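PDB 2BJO: organic hydroperoxide resistance protein OhrB, which takes part in resistance to organic hydroperoxides, probably by reducing them in a thiol-dependent reaction as other Ohr proteins do. Local coordinates for residues Gly58-Val63 against Ser73-Gln78; Gln67-Asp72 against Lys101-Glu106; Glu110-Ala115 against Val131-Lys136. The protein carries 3 engineered substitutions. One frame throughout, in Å; residues are numbered along the deposited sequence.

Contact 1: residues Gly58-Val63 against Ser73-Gln78; sequences GALEHV and SEIEGQ
Leu-60 reaches out from the helix with a single methyl, CD2, and that one carbon makes every close approach to the strand-side segment. It lies 4.0 Å from CB of Ser-73 and the same distance from the hydroxyl OG of that serine, so it rests against the whole short side chain. Its second neighbour is more distant: the tip of Ile-75, whose CD1 stands 4.3 Å from CD2 of Leu-60. The leucine carries CG anti to the backbone N (chi1 -170°), which sends the isobutyl group away from the helix and toward the beginning of strand 74-84. The tight part of the contact lies here, where all three residues are buried, and Val-98, Thr-100, Ile-71 and Leu-111 close around Leu-60.

Further along the strand the contact thins out and turns polar. CB of Glu-74 points away from the helix, and Glu-76 and Gln-78 are partly exposed. These last two pair with each other through a hydrogen bond from NE2 of Gln-78 to OE1 of Glu-76, 2.6 Å long. The glutamate oxygen is approached from above its carboxylate plane, 57° out of it. Lys-7 and Thr-5 of the second subunit pack against this pair.

Helix 44-65 also bears Cys-55, disulfide-bonded to Cys-119, while residues 75-78 pair antiparallel with a strand of the second subunit. A long helix laid on a sheet that runs on across the dimer interface is characteristic of the OsmC/Ohr fold.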
loop_
_atom_site.group_PDB
_atom_site.type_symbol
_atom_site.label_atom_id
_atom_site.label_comp_id
_atom_site.label_asym_id
_atom_site.label_seq_id
_atom_site.Cartn_x
_atom_site.Cartn_y
_atom_site.Cartn_z
ATOM N N GLY A 58 10.717 3.935 -8.240
ATOM C CA GLY A 58 11.499 2.796 -8.709
ATOM C C GLY A 58 11.275 2.521 -10.183
ATOM O O GLY A 58 12.208 2.228 -10.934
ATOM N N ALA A 59 10.009 2.617 -10.589
ATOM C CA ALA A 59 9.587 2.380 -11.960
ATOM C C ALA A 59 10.135 3.461 -12.887
ATOM O O ALA A 59 10.601 3.159 -13.995
ATOM C CB ALA A 59 8.094 2.283 -11.998
ATOM N N LEU A 60 10.096 4.711 -12.425
ATOM C CA LEU A 60 10.611 5.850 -13.188
ATOM C C LEU A 60 12.139 5.718 -13.379
ATOM O O LEU A 60 12.680 5.940 -14.467
ATOM C CB LEU A 60 10.149 7.129 -12.482
ATOM C CG LEU A 60 10.379 8.424 -13.248
ATOM C CD1 LEU A 60 9.511 8.585 -14.496
ATOM C CD2 LEU A 60 10.234 9.593 -12.273
ATOM N N GLU A 61 12.837 5.319 -12.320
ATOM C CA GLU A 61 14.274 5.058 -12.349
ATOM C C GLU A 61 14.652 3.917 -13.282
ATOM O O GLU A 61 15.628 4.029 -14.023
ATOM C CB GLU A 61 14.776 4.677 -10.955
ATOM C CG GLU A 61 16.228 4.295 -10.811
ATOM C CD GLU A 61 16.465 3.849 -9.381
ATOM O OE1 GLU A 61 17.138 4.562 -8.632
ATOM O OE2 GLU A 61 15.957 2.797 -8.961
ATOM N N HIS A 62 13.892 2.825 -13.231
ATOM C CA HIS A 62 14.116 1.711 -14.154
ATOM C C HIS A 62 13.869 2.097 -15.623
ATOM O O HIS A 62 14.616 1.685 -16.484
ATOM C CB HIS A 62 13.241 0.513 -13.726
ATOM C CG HIS A 62 13.356 -0.675 -14.626
ATOM N ND1 HIS A 62 12.691 -0.771 -15.834
ATOM C CD2 HIS A 62 14.076 -1.814 -14.506
ATOM C CE1 HIS A 62 12.991 -1.913 -16.422
ATOM N NE2 HIS A 62 13.824 -2.564 -15.631
ATOM N N VAL A 63 12.836 2.868 -15.955
ATOM C CA VAL A 63 12.531 3.190 -17.361
ATOM C C VAL A 63 13.576 4.157 -17.936
ATOM O O VAL A 63 13.947 4.096 -19.105
ATOM C CB VAL A 63 11.073 3.638 -17.641
ATOM C CG1 VAL A 63 10.150 2.489 -17.354
ATOM C CG2 VAL A 63 10.687 4.871 -16.869
ATOM N N SER A 73 14.381 12.541 -8.785
ATOM C CA SER A 73 12.938 12.712 -8.699
ATOM C C SER A 73 12.431 12.735 -7.258
ATOM O O SER A 73 13.043 12.198 -6.318
ATOM C CB SER A 73 12.172 11.638 -9.497
ATOM O OG SER A 73 12.337 10.338 -8.934
ATOM N N GLU A 74 11.288 13.408 -7.144
ATOM C CA GLU A 74 10.432 13.456 -5.972
ATOM C C GLU A 74 9.039 13.219 -6.508
ATOM O O GLU A 74 8.588 13.923 -7.431
ATOM C CB GLU A 74 10.481 14.780 -5.227
ATOM C CG GLU A 74 11.773 15.019 -4.481
ATOM C CD GLU A 74 11.810 16.327 -3.701
ATOM O OE1 GLU A 74 10.748 16.881 -3.355
ATOM O OE2 GLU A 74 12.919 16.836 -3.423
ATOM N N ILE A 75 8.403 12.208 -5.919
ATOM C CA ILE A 75 7.018 11.822 -6.184
ATOM C C ILE A 75 6.170 11.933 -4.915
ATOM O O ILE A 75 6.413 11.221 -3.924
ATOM C CB ILE A 75 6.935 10.401 -6.761
ATOM C CG1 ILE A 75 7.742 10.434 -8.076
ATOM C CG2 ILE A 75 5.481 10.000 -6.946
ATOM C CD1 ILE A 75 8.137 9.129 -8.560
ATOM N N GLU A 76 5.182 12.822 -4.989
ATOM C CA GLU A 76 4.226 12.945 -3.900
ATOM C C GLU A 76 3.011 12.093 -4.224
ATOM O O GLU A 76 2.256 12.435 -5.112
ATOM C CB GLU A 76 3.737 14.363 -3.596
ATOM C CG GLU A 76 3.039 14.480 -2.229
ATOM C CD GLU A 76 2.302 15.801 -2.019
ATOM O OE1 GLU A 76 1.834 16.490 -2.942
ATOM O OE2 GLU A 76 2.154 16.238 -0.869
ATOM N N GLY A 77 2.833 11.009 -3.476
ATOM C CA GLY A 77 1.625 10.203 -3.563
ATOM C C GLY A 77 0.546 10.817 -2.683
ATOM O O GLY A 77 0.815 11.131 -1.522
ATOM N N GLN A 78 -0.647 10.982 -3.252
ATOM C CA GLN A 78 -1.805 11.576 -2.576
ATOM C C GLN A 78 -2.979 10.594 -2.699
ATOM O O GLN A 78 -3.561 10.380 -3.773
ATOM C CB GLN A 78 -2.160 12.938 -3.168
ATOM C CG GLN A 78 -0.969 13.864 -3.302
ATOM C CD GLN A 78 -1.349 15.132 -4.011
ATOM O OE1 GLN A 78 -2.387 15.180 -4.671
ATOM N NE2 GLN A 78 -0.523 16.166 -3.876
#

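Contact 2: residues Gln67-Asp72 against Lys101-Glu106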
loop_
_atom_site.group_PDB
_atom_site.type_symbol
_atom_site.label_atom_id
_atom_site.label_comp_id
_atom_site.label_asym_id
_atom_site.label_seq_id
_atom_site.Cartn_x
_atom_site.Cartn_y
_atom_site.Cartn_z
ATOM N N GLN A 67 17.226 3.878 -20.956
ATOM C CA GLN A 67 17.662 4.919 -21.882
ATOM C C GLN A 67 18.962 5.631 -21.478
ATOM O O GLN A 67 19.314 6.659 -22.055
ATOM C CB GLN A 67 16.512 5.926 -22.015
ATOM C CG GLN A 67 15.303 5.269 -22.644
ATOM C CD GLN A 67 14.248 6.250 -23.100
ATOM O OE1 GLN A 67 14.578 7.298 -23.674
ATOM N NE2 GLN A 67 12.978 5.918 -22.842
ATOM N N ASN A 68 19.650 5.060 -20.486
ATOM C CA ASN A 68 20.870 5.571 -19.824
ATOM C C ASN A 68 20.735 6.959 -19.191
ATOM O O ASN A 68 21.682 7.752 -19.154
ATOM C CB ASN A 68 22.074 5.495 -20.763
ATOM C CG ASN A 68 22.246 4.093 -21.290
ATOM O OD1 ASN A 68 23.009 3.345 -20.688
ATOM N ND2 ASN A 68 21.528 3.710 -22.347
ATOM N N ILE A 69 19.526 7.204 -18.692
ATOM C CA ILE A 69 19.180 8.473 -18.071
ATOM C C ILE A 69 19.203 8.275 -16.554
ATOM O O ILE A 69 18.619 7.334 -16.036
ATOM C CB ILE A 69 17.830 9.018 -18.598
ATOM C CG1 ILE A 69 17.922 9.308 -20.093
ATOM C CG2 ILE A 69 17.408 10.321 -17.885
ATOM C CD1 ILE A 69 16.623 9.557 -20.820
ATOM N N GLU A 70 19.888 9.172 -15.855
ATOM C CA GLU A 70 19.932 9.239 -14.408
ATOM C C GLU A 70 18.901 10.263 -13.982
ATOM O O GLU A 70 18.983 11.392 -14.438
ATOM C CB GLU A 70 21.293 9.741 -13.924
ATOM C CG GLU A 70 22.472 8.838 -14.270
ATOM C CD GLU A 70 22.404 7.536 -13.511
ATOM O OE1 GLU A 70 22.196 7.584 -12.283
ATOM O OE2 GLU A 70 22.544 6.457 -14.126
ATOM N N ILE A 71 17.948 9.918 -13.126
ATOM C CA ILE A 71 16.926 10.887 -12.723
ATOM C C ILE A 71 16.994 11.201 -11.235
ATOM O O ILE A 71 17.374 10.367 -10.410
ATOM C CB ILE A 71 15.503 10.474 -13.122
ATOM C CG1 ILE A 71 15.163 9.076 -12.622
ATOM C CG2 ILE A 71 15.330 10.533 -14.641
ATOM C CD1 ILE A 71 13.672 8.861 -12.574
ATOM N N ASP A 72 16.628 12.444 -10.940
ATOM C CA ASP A 72 16.598 13.021 -9.612
ATOM C C ASP A 72 15.118 13.377 -9.510
ATOM O O ASP A 72 14.668 14.363 -10.114
ATOM C CB ASP A 72 17.582 14.186 -9.544
ATOM C CG ASP A 72 17.631 14.872 -8.190
ATOM O OD1 ASP A 72 17.030 14.351 -7.232
ATOM O OD2 ASP A 72 18.278 15.942 -8.101
ATOM N N LYS A 101 12.938 17.415 -11.646
ATOM C CA LYS A 101 13.997 18.429 -11.584
ATOM C C LYS A 101 14.467 18.992 -12.940
ATOM O O LYS A 101 13.692 19.730 -13.550
ATOM C CB LYS A 101 15.132 17.863 -10.721
ATOM C CG LYS A 101 14.760 17.356 -9.325
ATOM C CD LYS A 101 14.421 18.423 -8.278
ATOM C CE LYS A 101 14.305 17.896 -6.839
ATOM N NZ LYS A 101 15.515 17.263 -6.236
ATOM N N ASP A 102 15.668 18.670 -13.424
ATOM C CA ASP A 102 16.199 19.274 -14.655
ATOM C C ASP A 102 15.904 18.446 -15.906
ATOM O O ASP A 102 16.319 18.823 -16.998
ATOM C CB ASP A 102 17.701 19.558 -14.512
ATOM C CG ASP A 102 18.006 20.560 -13.397
ATOM O OD1 ASP A 102 17.416 21.669 -13.341
ATOM O OD2 ASP A 102 18.870 20.214 -12.557
ATOM N N LEU A 103 15.188 17.327 -15.780
ATOM C CA LEU A 103 14.887 16.503 -16.935
ATOM C C LEU A 103 14.038 17.271 -17.944
ATOM O O LEU A 103 13.094 17.949 -17.548
ATOM C CB LEU A 103 14.132 15.262 -16.470
ATOM C CG LEU A 103 13.758 14.189 -17.474
ATOM C CD1 LEU A 103 15.002 13.584 -18.154
ATOM C CD2 LEU A 103 13.000 13.135 -16.720
ATOM N N ASP A 104 14.357 17.162 -19.230
ATOM C CA ASP A 104 13.492 17.793 -20.218
ATOM C C ASP A 104 12.092 17.211 -20.033
ATOM O O ASP A 104 11.900 15.993 -19.843
ATOM C CB ASP A 104 13.951 17.609 -21.661
ATOM C CG ASP A 104 15.290 18.270 -21.927
ATOM O OD1 ASP A 104 15.618 19.353 -21.383
ATOM O OD2 ASP A 104 16.026 17.667 -22.727
ATOM N N ARG A 105 11.155 18.151 -20.082
ATOM C CA ARG A 105 9.745 17.861 -19.903
ATOM C C ARG A 105 9.173 16.813 -20.863
ATOM O O ARG A 105 8.444 15.927 -20.399
ATOM C CB ARG A 105 8.925 19.152 -19.964
ATOM C CG ARG A 105 7.561 18.942 -19.341
ATOM C CD ARG A 105 6.587 19.943 -19.890
ATOM N NE ARG A 105 5.259 19.356 -19.765
ATOM C CZ ARG A 105 4.451 19.556 -18.742
ATOM N NH1 ARG A 105 4.840 20.336 -17.734
ATOM N NH2 ARG A 105 3.262 18.963 -18.761
ATOM N N GLU A 106 9.482 16.907 -22.152
ATOM C CA GLU A 106 9.042 15.921 -23.135
ATOM C C GLU A 106 9.484 14.542 -22.669
ATOM O O GLU A 106 8.747 13.583 -22.747
ATOM C CB GLU A 106 9.701 15.917 -24.523
ATOM C CG GLU A 106 10.103 17.155 -25.224
ATOM C CD GLU A 106 11.327 17.874 -24.720
ATOM O OE1 GLU A 106 12.294 18.028 -25.506
ATOM O OE2 GLU A 106 11.218 18.302 -23.553
#
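Ile-69, Ile-71 and Asp-72 belong to the loop that begins with the Schellman motif ending helix 44-65, Asn-68 being its C-prime residue; they meet Lys-101 and Leu-103 of the loop joining strand 89-99 to helix 105-118. Two connections of the OsmC-like fold are thus laid together at its surface.

The apolar half is centred on Leu-103, which divides its two methyls between the isoleucines. CD1 of Leu-103 lies 4.1 Å from CG2 of Ile-69, the two side chains standing roughly perpendicular. CD2 of Leu-103 meets CG2 of Ile-71, also at 4.1 Å, on a more slanting course. Ala-64 of helix 44-65 backs both isoleucines.

The polar half is more exposed. Lys-101 is bent at chi2 (-73°) and again at chi4 (61°), folds that bring its ammonium round to the carboxylate of Asp-72. The salt bridge is loose, a weak hydrogen bond of 3.4 Å from NZ of Lys-101 to OD1 of Asp-72, and Glu-74 forms a second, long and weak ion pair with the same ammonium. Nearer the backbone the fit is closer: CG of Lys-101 comes within 3.1 Å of the carbonyl O of Asp-72.

Contact 3: residues Glu110-Ala115 against Val131-Lys136; sequences ELVNAA and VKLELK
Val-112 gives each of two strand leucines one of its methyls. CG1 of Val-112 is 4.0 Å from CD1 of Leu-133, the two side chains lying alongside and pointing opposite ways, whereas CG2 of Val-112 meets CD2 of Leu-135 at 4.1 Å on an oblique course. A chi1 of 164° sets CG1 opposite the backbone N and CG2 opposite the carbonyl carbon, so the fork opens along the strand, and residues two apart on it each receive one branch.

The next shell flanks the leucines: His-116 and Leu-96 touch Leu-133, and Ala-108 and Gln-109 touch Leu-135. Val-112 is buried, while both leucines remain partly exposed. Helix 105-118 lies here in the connection from strand 89-99 to its parallel neighbour 132-135, a beta-alpha-beta crossover in which the helix packs on the sheet it links.

Farther out, backbone hydrogen bonds between Glu-134 and both Leu-96 and Val-98 hold the strand against 89-99. Helical bonds keep the valine's turn in place, among them Ala-115 N to Leu-111 O at 2.8 Å. Leu-111, the next residue back along the helix, packs on Ala-64 of helix 44-65.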
loop_
_atom_site.group_PDB
_atom_site.type_symbol
_atom_site.label_atom_id
_atom_site.label_comp_id
_atom_site.label_asym_id
_atom_site.label_seq_id
_atom_site.Cartn_x
_atom_site.Cartn_y
_atom_site.Cartn_z
ATOM N N GLU A 110 7.226 11.218 -21.224
ATOM C CA GLU A 110 7.382 9.869 -21.762
ATOM C C GLU A 110 7.686 8.849 -20.677
ATOM O O GLU A 110 7.059 7.793 -20.660
ATOM C CB GLU A 110 8.483 9.854 -22.829
ATOM C CG GLU A 110 8.782 8.509 -23.488
ATOM C CD GLU A 110 10.145 8.519 -24.148
ATOM O OE1 GLU A 110 10.834 7.476 -24.109
ATOM O OE2 GLU A 110 10.525 9.579 -24.692
ATOM N N LEU A 111 8.630 9.158 -19.789
ATOM C CA LEU A 111 9.021 8.225 -18.719
ATOM C C LEU A 111 8.009 7.978 -17.597
ATOM O O LEU A 111 7.974 6.921 -16.991
ATOM C CB LEU A 111 10.349 8.656 -18.087
ATOM C CG LEU A 111 11.481 8.667 -19.126
ATOM C CD1 LEU A 111 12.667 9.144 -18.344
ATOM C CD2 LEU A 111 11.797 7.367 -19.841
ATOM N N VAL A 112 7.197 8.991 -17.325
ATOM C CA VAL A 112 6.072 8.894 -16.420
ATOM C C VAL A 112 5.061 7.879 -16.971
ATOM O O VAL A 112 4.595 6.989 -16.253
ATOM C CB VAL A 112 5.505 10.307 -16.164
ATOM C CG1 VAL A 112 4.099 10.305 -15.543
ATOM C CG2 VAL A 112 6.425 11.074 -15.234
ATOM N N ASN A 113 4.720 8.007 -18.250
ATOM C CA ASN A 113 3.780 7.060 -18.839
ATOM C C ASN A 113 4.367 5.656 -18.799
ATOM O O ASN A 113 3.671 4.736 -18.382
ATOM C CB ASN A 113 3.409 7.441 -20.259
ATOM C CG ASN A 113 2.713 8.780 -20.355
ATOM O OD1 ASN A 113 2.074 9.234 -19.415
ATOM N ND2 ASN A 113 2.834 9.430 -21.514
ATOM N N ALA A 114 5.629 5.493 -19.204
ATOM C CA ALA A 114 6.271 4.191 -19.153
ATOM C C ALA A 114 6.290 3.602 -17.731
ATOM O O ALA A 114 5.984 2.425 -17.495
ATOM C CB ALA A 114 7.658 4.297 -19.790
ATOM N N ALA A 115 6.637 4.438 -16.760
ATOM C CA ALA A 115 6.614 4.093 -15.352
ATOM C C ALA A 115 5.242 3.615 -14.895
ATOM O O ALA A 115 5.170 2.682 -14.110
ATOM C CB ALA A 115 7.063 5.269 -14.476
ATOM N N VAL A 131 -6.145 6.702 -11.391
ATOM C CA VAL A 131 -4.865 7.296 -10.982
ATOM C C VAL A 131 -4.441 8.499 -11.841
ATOM O O VAL A 131 -4.134 8.354 -13.032
ATOM C CB VAL A 131 -3.714 6.254 -10.976
ATOM C CG1 VAL A 131 -2.406 6.916 -10.538
ATOM C CG2 VAL A 131 -4.052 5.085 -10.062
ATOM N N LYS A 132 -4.425 9.674 -11.224
ATOM C CA LYS A 132 -4.066 10.937 -11.881
ATOM C C LYS A 132 -2.582 11.205 -11.695
ATOM O O LYS A 132 -2.077 11.175 -10.579
ATOM C CB LYS A 132 -4.838 12.137 -11.329
ATOM C CG LYS A 132 -6.338 12.016 -11.565
ATOM C CD LYS A 132 -7.141 12.911 -10.643
ATOM C CE LYS A 132 -8.635 12.610 -10.748
ATOM N NZ LYS A 132 -9.373 13.283 -9.631
ATOM N N LEU A 133 -1.924 11.464 -12.820
ATOM C CA LEU A 133 -0.488 11.677 -12.962
ATOM C C LEU A 133 -0.269 13.128 -13.355
ATOM O O LEU A 133 -0.806 13.591 -14.354
ATOM C CB LEU A 133 0.118 10.770 -14.027
ATOM C CG LEU A 133 -0.091 9.268 -13.843
ATOM C CD1 LEU A 133 0.533 8.557 -15.009
ATOM C CD2 LEU A 133 0.450 8.670 -12.565
ATOM N N GLU A 134 0.513 13.835 -12.551
ATOM C CA GLU A 134 0.794 15.246 -12.737
ATOM C C GLU A 134 2.296 15.472 -12.705
ATOM O O GLU A 134 2.952 15.035 -11.777
ATOM C CB GLU A 134 0.136 16.069 -11.627
ATOM C CG GLU A 134 -1.377 15.944 -11.619
ATOM C CD GLU A 134 -2.092 16.725 -10.516
ATOM O OE1 GLU A 134 -1.441 17.500 -9.773
ATOM O OE2 GLU A 134 -3.334 16.543 -10.420
ATOM N N LEU A 135 2.832 16.130 -13.720
ATOM C CA LEU A 135 4.190 16.634 -13.702
ATOM C C LEU A 135 4.246 18.032 -13.127
ATOM O O LEU A 135 3.301 18.776 -13.314
ATOM C CB LEU A 135 4.749 16.801 -15.110
ATOM C CG LEU A 135 5.313 15.645 -15.924
ATOM C CD1 LEU A 135 5.481 16.113 -17.358
ATOM C CD2 LEU A 135 6.635 15.199 -15.270
ATOM N N LYS A 136 5.333 18.400 -12.463
ATOM C CA LYS A 136 5.600 19.801 -12.133
ATOM C C LYS A 136 6.930 20.247 -12.743
ATOM O O LYS A 136 7.932 19.521 -12.705
ATOM C CB LYS A 136 5.534 20.063 -10.633
ATOM C CG LYS A 136 6.046 19.005 -9.698
ATOM C CD LYS A 136 5.769 19.409 -8.250
ATOM C CE LYS A 136 6.751 20.403 -7.664
ATOM N NZ LYS A 136 6.794 20.316 -6.162
#

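How the contacts relate
The three contacts form one continuous cluster. The centres of contacts 1 and 3 are about 9 Å apart, and contact 2, nearer the surface, lies about 12 Å from contact 1 and 13 Å from contact 3. Contacts 1 and 3 reach opposite outer strands of the same mixed sheet, 74-84 and 132-135, while contacts 2 and 3 share helix 105-118. Along the chain the segments of contacts 1 and 2 alternate, and contact 3 follows both. CD1 of Leu-60 lies 3.7 Å from N of Val-112, and NE2 of Gln-67 is 2.9 Å from OE1 of Glu-110, a probable hydrogen bond. Together the three contacts join helix 44-65, which bears Cys-55, to the sheet and to helix 105-118, which ends just before its disulfide partner Cys-119.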